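Local coordinates for protein sulfite reductase [ferredoxin] (Mycobacterium tuberculosis, PDB 1ZJ8) that catalyses the ferredoxin-dependent, six-electron reduction of sulfite to sulfide, using siroheme and a [4Fe-4S] cluster, at residues A[43-46]-A[47-50]; A[154-157]-A[158-162]; A[199-202]-A[203-206]. All blocks are in the same frame, centred on the assembly; numbering follows the deposited sequence.

Contact 1. Residues A[43-46]-A[47-50]; sequences AGNP and LDVR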
ATOM      1  N   ALA A  43       9.091  27.434  -1.109  1.00 65.45           N
ATOM      2  CA  ALA A  43       9.017  28.334   0.051  1.00 65.64           C
ATOM      3  C   ALA A  43       9.777  27.831   1.292  1.00 65.88           C
ATOM      4  O   ALA A  43       9.486  28.257   2.413  1.00 65.93           O
ATOM      5  CB  ALA A  43       7.553  28.623   0.404  1.00 65.54           C
ATOM      6  N   GLY A  44      10.759  26.952   1.098  1.00 66.32           N
ATOM      7  CA  GLY A  44      11.506  26.351   2.219  1.00 66.47           C
ATOM      8  C   GLY A  44      11.099  24.904   2.417  1.00 66.65           C
ATOM      9  O   GLY A  44      10.063  24.480   1.889  1.00 66.87           O
ATOM     10  N   ASN A  45      11.900  24.141   3.167  1.00 66.74           N
ATOM     11  CA  ASN A  45      11.597  22.719   3.378  1.00 66.81           C
ATOM     12  C   ASN A  45      10.154  22.581   3.890  1.00 66.88           C
ATOM     13  O   ASN A  45       9.767  23.267   4.838  1.00 66.79           O
ATOM     14  CB  ASN A  45      12.615  22.038   4.320  1.00 66.99           C
ATOM     15  CG  ASN A  45      12.494  20.495   4.323  1.00 67.12           C
ATOM     16  OD1 ASN A  45      11.397  19.938   4.182  1.00 67.67           O
ATOM     17  ND2 ASN A  45      13.628  19.810   4.490  1.00 66.69           N
ATOM     18  N   PRO A  46       9.329  21.758   3.209  1.00 66.94           N
ATOM     19  CA  PRO A  46       7.966  21.512   3.717  1.00 66.92           C
ATOM     20  C   PRO A  46       7.896  20.970   5.164  1.00 66.87           C
ATOM     21  O   PRO A  46       7.023  21.374   5.930  1.00 66.60           O
ATOM     22  CB  PRO A  46       7.388  20.510   2.704  1.00 67.01           C
ATOM     23  CG  PRO A  46       8.168  20.760   1.428  1.00 66.97           C
ATOM     24  CD  PRO A  46       9.562  21.083   1.912  1.00 66.98           C
ATOM     25  N   LEU A  47       8.834  20.104   5.544  1.00 66.93           N
ATOM     26  CA  LEU A  47       8.879  19.537   6.901  1.00 67.14           C
ATOM     27  C   LEU A  47       8.885  20.575   8.032  1.00 67.23           C
ATOM     28  O   LEU A  47       8.793  20.208   9.207  1.00 66.93           O
ATOM     29  CB  LEU A  47      10.116  18.624   7.044  1.00 67.21           C
ATOM     30  CG  LEU A  47      10.077  17.217   6.422  1.00 66.61           C
ATOM     31  CD1 LEU A  47      11.432  16.833   5.861  1.00 66.56           C
ATOM     32  CD2 LEU A  47       9.602  16.179   7.436  1.00 66.06           C
ATOM     33  N   ASP A  48       9.018  21.857   7.684  1.00 67.74           N
ATOM     34  CA  ASP A  48       9.119  22.941   8.682  1.00 68.06           C
ATOM     35  C   ASP A  48       7.828  23.179   9.460  1.00 68.20           C
ATOM     36  O   ASP A  48       7.865  23.637  10.615  1.00 68.00           O
ATOM     37  CB  ASP A  48       9.569  24.245   8.008  1.00 68.18           C
ATOM     38  CG  ASP A  48      11.030  24.204   7.560  1.00 68.68           C
ATOM     39  OD1 ASP A  48      11.336  23.541   6.551  1.00 68.80           O
ATOM     40  OD2 ASP A  48      11.877  24.855   8.206  1.00 69.19           O
ATOM     41  N   VAL A  49       6.702  22.834   8.827  1.00 68.44           N
ATOM     42  CA  VAL A  49       5.364  23.014   9.407  1.00 68.64           C
ATOM     43  C   VAL A  49       5.239  22.497  10.827  1.00 68.73           C
ATOM     44  O   VAL A  49       4.460  23.044  11.602  1.00 68.72           O
ATOM     45  CB  VAL A  49       4.246  22.294   8.597  1.00 68.72           C
ATOM     46  CG1 VAL A  49       2.865  22.608   9.188  1.00 68.68           C
ATOM     47  CG2 VAL A  49       4.286  22.677   7.133  1.00 68.68           C
ATOM     48  N   ARG A  50       5.986  21.450  11.167  1.00 68.99           N
ATOM     49  CA  ARG A  50       5.870  20.842  12.495  1.00 69.26           C
ATOM     50  C   ARG A  50       5.844  21.885  13.622  1.00 69.51           C
ATOM     51  O   ARG A  50       5.064  21.739  14.577  1.00 69.46           O
ATOM     52  CB  ARG A  50       6.988  19.825  12.737  1.00 69.24           C
ATOM     53  CG  ARG A  50       6.587  18.646  13.641  1.00 69.25           C
ATOM     54  CD  ARG A  50       7.829  17.923  14.173  1.00 69.29           C
ATOM     55  NE  ARG A  50       7.642  16.484  14.392  1.00 69.15           N
ATOM     56  CZ  ARG A  50       7.466  15.894  15.575  1.00 69.35           C
ATOM     57  NH1 ARG A  50       7.374  16.598  16.702  1.00 69.87           N
ATOM     58  NH2 ARG A  50       7.342  14.573  15.630  1.00 69.19           N
TER
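N45 turns its side-chain amide back onto the chain that follows it. Its OD1 accepts a hydrogen bond from L47 N at 2.9 Å, with an N-H...O angle of 150°. The donor sits above the amide carbonyl plane, not on a lone pair. With chi1 at -168° the N45 amide group is directed away from the backbone N of its own residue, and OD1 comes round to the N-H of L47. The L47 side chain runs alongside the same amide, and both point the same way. L47 CB is 3.4 Å from N45 OD1, and L47 CD1 is 3.9 Å from N45 ND2. The leucine lies alongside the polar end of N45.

The bond from OD1 to the N-H two residues on closes an Asx turn. It leads from the loop after helix 36-40 through a short 3-10 segment into helix 49-60. V49 N then gives an i to i+3 bond to P46 O at 3.3 Å, nearly straight at 175°.

Further out, P46 and V49 both pack on R73 of helix 67-73, and P46 also meets W76. L47 O accepts a hydrogen bond from W77 NE1, while N45 touches A213. R50, in helix 49-60, forms a salt bridge with E54 and a cation-pi contact with W158.

Contact 2. Residues A[154-157]-A[158-162]; sequences VPEI and WRRLD
V154 and W158 are joined by the first of several i to i+4 backbone bonds in this helix: W158 N donates to V154 O at 3.1 Å, R160 N to E156 O, and L161 N to I157 O at 2.8 Å.

The V154 and W158 side chains also meet. V154 CG1 stands over the centre of the six-membered indole ring of W158, 3.5 Å from its centroid and 8° off the ring normal. This is a CH-pi contact. A chi1 of 175° carries this methyl along the helix to the ring. The indole NE1 is bonded to T168 OG1, and the W77 ring also meets the indole.

On another side of the helix, E156 serves two arginines. E156 OE1 makes a salt bridge to R159 NH2 at 2.8 Å and accepts from R160 NE at 3.2 Å. R160 NH2 reaches E156 OE2 at 3.0 Å, a weak bond in angle. The planes of the carboxylate and the R160 guanidinium are nearly parallel, 10° apart, but offset, so the NE bond is tilted from both. R160 NH2 also bridges to E130, so its charge is shared between two acids. E156 is bent at chi2, which folds the carboxylate back toward both arginines.

I157 CG2 and L161 CD1 lie side by side at 3.5 Å. The arrangement is that of an amphipathic helix in the ferredoxin-like half domain, with I157 and L161 on helix 118-131, P155 and W158 on helix 49-60, and an i, i+3, i+4 salt-bridge network beside them.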
ATOM      1  N   VAL A 154      -2.655  16.793  17.668  1.00 48.60           N
ATOM      2  CA  VAL A 154      -1.519  16.232  16.912  1.00 48.87           C
ATOM      3  C   VAL A 154      -0.163  16.236  17.624  1.00 49.21           C
ATOM      4  O   VAL A 154       0.633  15.315  17.438  1.00 49.32           O
ATOM      5  CB  VAL A 154      -1.370  16.895  15.546  1.00 48.60           C
ATOM      6  CG1 VAL A 154      -0.113  16.398  14.834  1.00 49.06           C
ATOM      7  CG2 VAL A 154      -2.585  16.600  14.689  1.00 48.35           C
ATOM      8  N   PRO A 155       0.118  17.266  18.430  1.00 49.93           N
ATOM      9  CA  PRO A 155       1.380  17.223  19.188  1.00 50.06           C
ATOM     10  C   PRO A 155       1.376  16.132  20.252  1.00 50.16           C
ATOM     11  O   PRO A 155       2.384  15.443  20.434  1.00 49.93           O
ATOM     12  CB  PRO A 155       1.449  18.609  19.860  1.00 50.31           C
ATOM     13  CG  PRO A 155       0.341  19.440  19.253  1.00 50.17           C
ATOM     14  CD  PRO A 155      -0.669  18.487  18.710  1.00 50.23           C
ATOM     15  N   GLU A 156       0.244  15.998  20.947  1.00 50.57           N
ATOM     16  CA  GLU A 156       0.069  14.975  21.997  1.00 50.81           C
ATOM     17  C   GLU A 156       0.327  13.582  21.414  1.00 51.03           C
ATOM     18  O   GLU A 156       1.038  12.765  22.007  1.00 51.14           O
ATOM     19  CB  GLU A 156      -1.354  15.028  22.594  1.00 51.00           C
ATOM     20  CG  GLU A 156      -1.436  14.901  24.126  1.00 51.22           C
ATOM     21  CD  GLU A 156      -1.251  13.478  24.655  1.00 52.50           C
ATOM     22  OE1 GLU A 156      -0.266  12.821  24.258  1.00 53.17           O
ATOM     23  OE2 GLU A 156      -2.068  13.032  25.502  1.00 51.98           O
ATOM     24  N   ILE A 157      -0.249  13.324  20.244  1.00 50.97           N
ATOM     25  CA  ILE A 157      -0.065  12.049  19.577  1.00 50.94           C
ATOM     26  C   ILE A 157       1.421  11.825  19.285  1.00 51.08           C
ATOM     27  O   ILE A 157       1.987  10.799  19.701  1.00 50.90           O
ATOM     28  CB  ILE A 157      -0.922  11.963  18.288  1.00 51.05           C
ATOM     29  CG1 ILE A 157      -2.414  11.918  18.672  1.00 50.97           C
ATOM     30  CG2 ILE A 157      -0.521  10.746  17.456  1.00 50.70           C
ATOM     31  CD1 ILE A 157      -3.373  12.164  17.538  1.00 50.46           C
ATOM     32  N   TRP A 158       2.049  12.799  18.611  1.00 51.13           N
ATOM     33  CA  TRP A 158       3.471  12.709  18.221  1.00 51.19           C
ATOM     34  C   TRP A 158       4.367  12.338  19.392  1.00 51.45           C
ATOM     35  O   TRP A 158       5.372  11.640  19.249  1.00 51.34           O
ATOM     36  CB  TRP A 158       3.955  14.031  17.625  1.00 51.05           C
ATOM     37  CG  TRP A 158       3.618  14.215  16.159  1.00 51.26           C
ATOM     38  CD1 TRP A 158       3.367  13.229  15.227  1.00 51.12           C
ATOM     39  CD2 TRP A 158       3.558  15.455  15.449  1.00 51.09           C
ATOM     40  NE1 TRP A 158       3.134  13.787  13.995  1.00 51.12           N
ATOM     41  CE2 TRP A 158       3.244  15.151  14.099  1.00 51.64           C
ATOM     42  CE3 TRP A 158       3.737  16.792  15.817  1.00 50.78           C
ATOM     43  CZ2 TRP A 158       3.101  16.145  13.123  1.00 51.22           C
ATOM     44  CZ3 TRP A 158       3.594  17.770  14.854  1.00 50.97           C
ATOM     45  CH2 TRP A 158       3.278  17.445  13.522  1.00 51.12           C
ATOM     46  N   ARG A 159       3.967  12.808  20.555  1.00 51.94           N
ATOM     47  CA  ARG A 159       4.709  12.599  21.763  1.00 52.44           C
ATOM     48  C   ARG A 159       4.576  11.142  22.270  1.00 52.38           C
ATOM     49  O   ARG A 159       5.579  10.525  22.656  1.00 52.30           O
ATOM     50  CB  ARG A 159       4.219  13.633  22.779  1.00 52.81           C
ATOM     51  CG  ARG A 159       5.293  14.202  23.695  1.00 54.66           C
ATOM     52  CD  ARG A 159       5.034  13.831  25.144  1.00 57.54           C
ATOM     53  NE  ARG A 159       3.639  14.104  25.529  1.00 59.08           N
ATOM     54  CZ  ARG A 159       2.763  13.199  25.992  1.00 59.46           C
ATOM     55  NH1 ARG A 159       3.112  11.913  26.174  1.00 58.89           N
ATOM     56  NH2 ARG A 159       1.519  13.592  26.298  1.00 59.36           N
ATOM     57  N   ARG A 160       3.356  10.591  22.249  1.00 52.30           N
ATOM     58  CA  ARG A 160       3.138   9.169  22.612  1.00 52.22           C
ATOM     59  C   ARG A 160       3.715   8.205  21.566  1.00 52.10           C
ATOM     60  O   ARG A 160       4.234   7.141  21.908  1.00 52.09           O
ATOM     61  CB  ARG A 160       1.651   8.844  22.778  1.00 52.14           C
ATOM     62  CG  ARG A 160       0.915   9.719  23.759  1.00 52.37           C
ATOM     63  CD  ARG A 160      -0.228   8.980  24.438  1.00 52.74           C
ATOM     64  NE  ARG A 160      -1.390   9.852  24.623  1.00 53.91           N
ATOM     65  CZ  ARG A 160      -2.489   9.538  25.316  1.00 54.17           C
ATOM     66  NH1 ARG A 160      -2.612   8.360  25.921  1.00 54.39           N
ATOM     67  NH2 ARG A 160      -3.485  10.410  25.402  1.00 53.54           N
ATOM     68  N   LEU A 161       3.587   8.573  20.292  1.00 51.92           N
ATOM     69  CA  LEU A 161       4.142   7.789  19.193  1.00 51.78           C
ATOM     70  C   LEU A 161       5.653   7.714  19.269  1.00 51.81           C
ATOM     71  O   LEU A 161       6.236   6.638  19.109  1.00 51.92           O
ATOM     72  CB  LEU A 161       3.800   8.435  17.864  1.00 51.57           C
ATOM     73  CG  LEU A 161       2.359   8.328  17.423  1.00 52.00           C
ATOM     74  CD1 LEU A 161       2.224   9.114  16.131  1.00 52.44           C
ATOM     75  CD2 LEU A 161       1.935   6.872  17.238  1.00 51.95           C
ATOM     76  N   ASP A 162       6.279   8.874  19.480  1.00 51.76           N
ATOM     77  CA  ASP A 162       7.730   8.959  19.626  1.00 51.39           C
ATOM     78  C   ASP A 162       8.213   8.192  20.846  1.00 51.14           C
ATOM     79  O   ASP A 162       9.320   7.677  20.837  1.00 51.29           O
ATOM     80  CB  ASP A 162       8.183  10.419  19.741  1.00 51.73           C
ATOM     81  CG  ASP A 162       9.700  10.562  19.772  1.00 52.04           C
ATOM     82  OD1 ASP A 162      10.345  10.223  18.757  1.00 52.82           O
ATOM     83  OD2 ASP A 162      10.245  11.007  20.811  1.00 53.06           O
TER

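Contact 3. Residues A[199-202]-A[203-206]; sequences IEEI and VRRY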
ATOM      1  N   ILE A 199      16.722  -1.452   5.636  1.00 33.42           N
ATOM      2  CA  ILE A 199      15.525  -0.620   5.776  1.00 33.62           C
ATOM      3  C   ILE A 199      15.742   0.304   6.913  1.00 34.18           C
ATOM      4  O   ILE A 199      15.392   1.475   6.847  1.00 34.31           O
ATOM      5  CB  ILE A 199      14.255  -1.462   6.085  1.00 33.73           C
ATOM      6  CG1 ILE A 199      13.929  -2.349   4.875  1.00 33.61           C
ATOM      7  CG2 ILE A 199      13.067  -0.543   6.507  1.00 32.98           C
ATOM      8  CD1 ILE A 199      12.601  -3.075   4.938  1.00 33.89           C
ATOM      9  N   GLU A 200      16.316  -0.242   7.973  1.00 34.65           N
ATOM     10  CA  GLU A 200      16.540   0.522   9.162  1.00 35.39           C
ATOM     11  C   GLU A 200      17.530   1.623   8.921  1.00 35.44           C
ATOM     12  O   GLU A 200      17.284   2.737   9.353  1.00 35.72           O
ATOM     13  CB  GLU A 200      16.967  -0.408  10.280  1.00 35.48           C
ATOM     14  CG  GLU A 200      15.803  -1.280  10.743  1.00 35.80           C
ATOM     15  CD  GLU A 200      16.124  -2.056  12.007  1.00 36.61           C
ATOM     16  OE1 GLU A 200      17.323  -2.330  12.272  1.00 39.47           O
ATOM     17  OE2 GLU A 200      15.171  -2.399  12.736  1.00 38.38           O
ATOM     18  N   GLU A 201      18.612   1.335   8.197  1.00 35.88           N
ATOM     19  CA  GLU A 201      19.594   2.372   7.815  1.00 36.25           C
ATOM     20  C   GLU A 201      19.000   3.475   6.923  1.00 36.45           C
ATOM     21  O   GLU A 201      19.257   4.665   7.137  1.00 36.45           O
ATOM     22  CB  GLU A 201      20.798   1.750   7.106  1.00 36.60           C
ATOM     23  CG  GLU A 201      21.870   1.217   8.025  1.00 37.68           C
ATOM     24  CD  GLU A 201      22.332   2.272   8.989  1.00 40.72           C
ATOM     25  OE1 GLU A 201      22.492   3.432   8.552  1.00 40.65           O
ATOM     26  OE2 GLU A 201      22.510   1.951  10.192  1.00 43.57           O
ATOM     27  N   ILE A 202      18.204   3.085   5.932  1.00 36.33           N
ATOM     28  CA  ILE A 202      17.590   4.061   5.044  1.00 36.51           C
ATOM     29  C   ILE A 202      16.750   5.059   5.842  1.00 36.59           C
ATOM     30  O   ILE A 202      16.786   6.261   5.579  1.00 36.53           O
ATOM     31  CB  ILE A 202      16.739   3.376   3.942  1.00 36.73           C
ATOM     32  CG1 ILE A 202      17.655   2.836   2.838  1.00 35.99           C
ATOM     33  CG2 ILE A 202      15.652   4.349   3.377  1.00 36.51           C
ATOM     34  CD1 ILE A 202      16.996   1.828   1.950  1.00 36.02           C
ATOM     35  N   VAL A 203      16.004   4.558   6.812  1.00 36.61           N
ATOM     36  CA  VAL A 203      15.189   5.426   7.632  1.00 37.20           C
ATOM     37  C   VAL A 203      16.085   6.380   8.422  1.00 37.76           C
ATOM     38  O   VAL A 203      15.818   7.584   8.468  1.00 37.52           O
ATOM     39  CB  VAL A 203      14.244   4.608   8.539  1.00 36.93           C
ATOM     40  CG1 VAL A 203      13.675   5.464   9.661  1.00 36.65           C
ATOM     41  CG2 VAL A 203      13.115   3.987   7.699  1.00 36.19           C
ATOM     42  N   ARG A 204      17.161   5.849   9.008  1.00 38.79           N
ATOM     43  CA  ARG A 204      18.039   6.636   9.879  1.00 39.50           C
ATOM     44  C   ARG A 204      18.861   7.679   9.122  1.00 40.52           C
ATOM     45  O   ARG A 204      19.002   8.816   9.568  1.00 40.78           O
ATOM     46  CB  ARG A 204      18.975   5.713  10.623  1.00 39.27           C
ATOM     47  CG  ARG A 204      19.725   6.399  11.733  1.00 39.24           C
ATOM     48  CD  ARG A 204      20.659   5.443  12.436  1.00 39.43           C
ATOM     49  NE  ARG A 204      21.737   5.003  11.545  1.00 40.57           N
ATOM     50  CZ  ARG A 204      22.830   5.712  11.232  1.00 40.36           C
ATOM     51  NH1 ARG A 204      23.041   6.938  11.717  1.00 38.93           N
ATOM     52  NH2 ARG A 204      23.732   5.179  10.414  1.00 41.37           N
ATOM     53  N   ARG A 205      19.397   7.296   7.972  1.00 41.57           N
ATOM     54  CA  ARG A 205      20.216   8.217   7.193  1.00 42.49           C
ATOM     55  C   ARG A 205      19.368   9.275   6.485  1.00 43.09           C
ATOM     56  O   ARG A 205      19.659  10.453   6.609  1.00 43.65           O
ATOM     57  CB  ARG A 205      21.113   7.479   6.175  1.00 42.83           C
ATOM     58  CG  ARG A 205      21.877   6.278   6.772  1.00 44.63           C
ATOM     59  CD  ARG A 205      23.395   6.341   6.585  1.00 47.36           C
ATOM     60  NE  ARG A 205      23.807   5.879   5.256  1.00 49.44           N
ATOM     61  CZ  ARG A 205      24.120   4.622   4.932  1.00 49.75           C
ATOM     62  NH1 ARG A 205      24.069   3.638   5.831  1.00 49.83           N
ATOM     63  NH2 ARG A 205      24.485   4.348   3.685  1.00 49.54           N
ATOM     64  N   TYR A 206      18.314   8.867   5.781  1.00 43.69           N
ATOM     65  CA  TYR A 206      17.676   9.730   4.766  1.00 44.46           C
ATOM     66  C   TYR A 206      16.310  10.317   5.148  1.00 45.26           C
ATOM     67  O   TYR A 206      16.004  11.471   4.814  1.00 45.72           O
ATOM     68  CB  TYR A 206      17.594   8.966   3.422  1.00 44.49           C
ATOM     69  CG  TYR A 206      18.925   8.319   3.060  1.00 44.54           C
ATOM     70  CD1 TYR A 206      20.044   9.103   2.760  1.00 43.93           C
ATOM     71  CD2 TYR A 206      19.083   6.926   3.085  1.00 44.33           C
ATOM     72  CE1 TYR A 206      21.282   8.521   2.470  1.00 44.03           C
ATOM     73  CE2 TYR A 206      20.323   6.324   2.780  1.00 44.08           C
ATOM     74  CZ  TYR A 206      21.412   7.134   2.478  1.00 44.59           C
ATOM     75  OH  TYR A 206      22.628   6.567   2.180  1.00 44.76           O
TER
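The carboxylate of E201 lies at the edges of two guanidinium groups, those of R204 and R205. Its OE1 is close to both planes. E201 CD lies in the R204 plane at that edge, although the carboxylate itself is turned 68° against it. The R205 guanidinium is 35° from the carboxylate. On the Y206 ring, R205 CB sits over the centre of one face, 3.5 Å above it.

OE1 is gripped by two donors. R204 NH2 binds E201 OE1 at 2.8 Å, on its syn lone pair. R205 NH1 reaches E201 OE1 at 3.2 Å, coming from above the carboxylate plane. OE2 adds weak bonds from R204 NE and NH2. Two positive groups around one acid would probably stabilise its charged form. E201 and R204 run side by side, while R205 crosses obliquely after bends at chi2 and chi3. R205 NE and NH2 also give weak bonds to Y206 OH, at 3.4 and 3.3 Å.

Regular backbone bonds tie the turns: R205 N to E201 O at 2.8 Å, and Y206 N to I202 O at 3.0 Å. I202 CG2 is 4.3 Å from Y206 CD2, a loose apolar touch.

I199 and I202 pack on I223 of strand 219-224. The Y206 ring meets that of W281 in helix 277-291, and E201 and R205 touch P278. The segments belong to helix 196-206, which connects the parallel strands 176-181 and 219-224. This is a beta-alpha-beta crossover of the 4Fe-4S domain family, with an i, i+3, i+4 salt-bridge network on its helix.

The centres of contacts 1 and 2 lie about 25 and 24 Å from the chain centre, that of contact 3 about 19 Å. Each pairs buried apolar residues with exposed polar ones. Contact 1 is a turn leading into a helix, so a side-chain amide and backbone bonds do the work. Contacts 2 and 3 lie within helices and share a pattern: one glutamate bridges two arginines. Their apolar faces differ. That of contact 2 rests on two helices, 118-131 and 49-60, that of contact 3 on a sheet strand and a helix. Contacts 1 and 2 touch directly, with R50 CG 3.3 Å from W158 CZ3. Contact 3 touches neither.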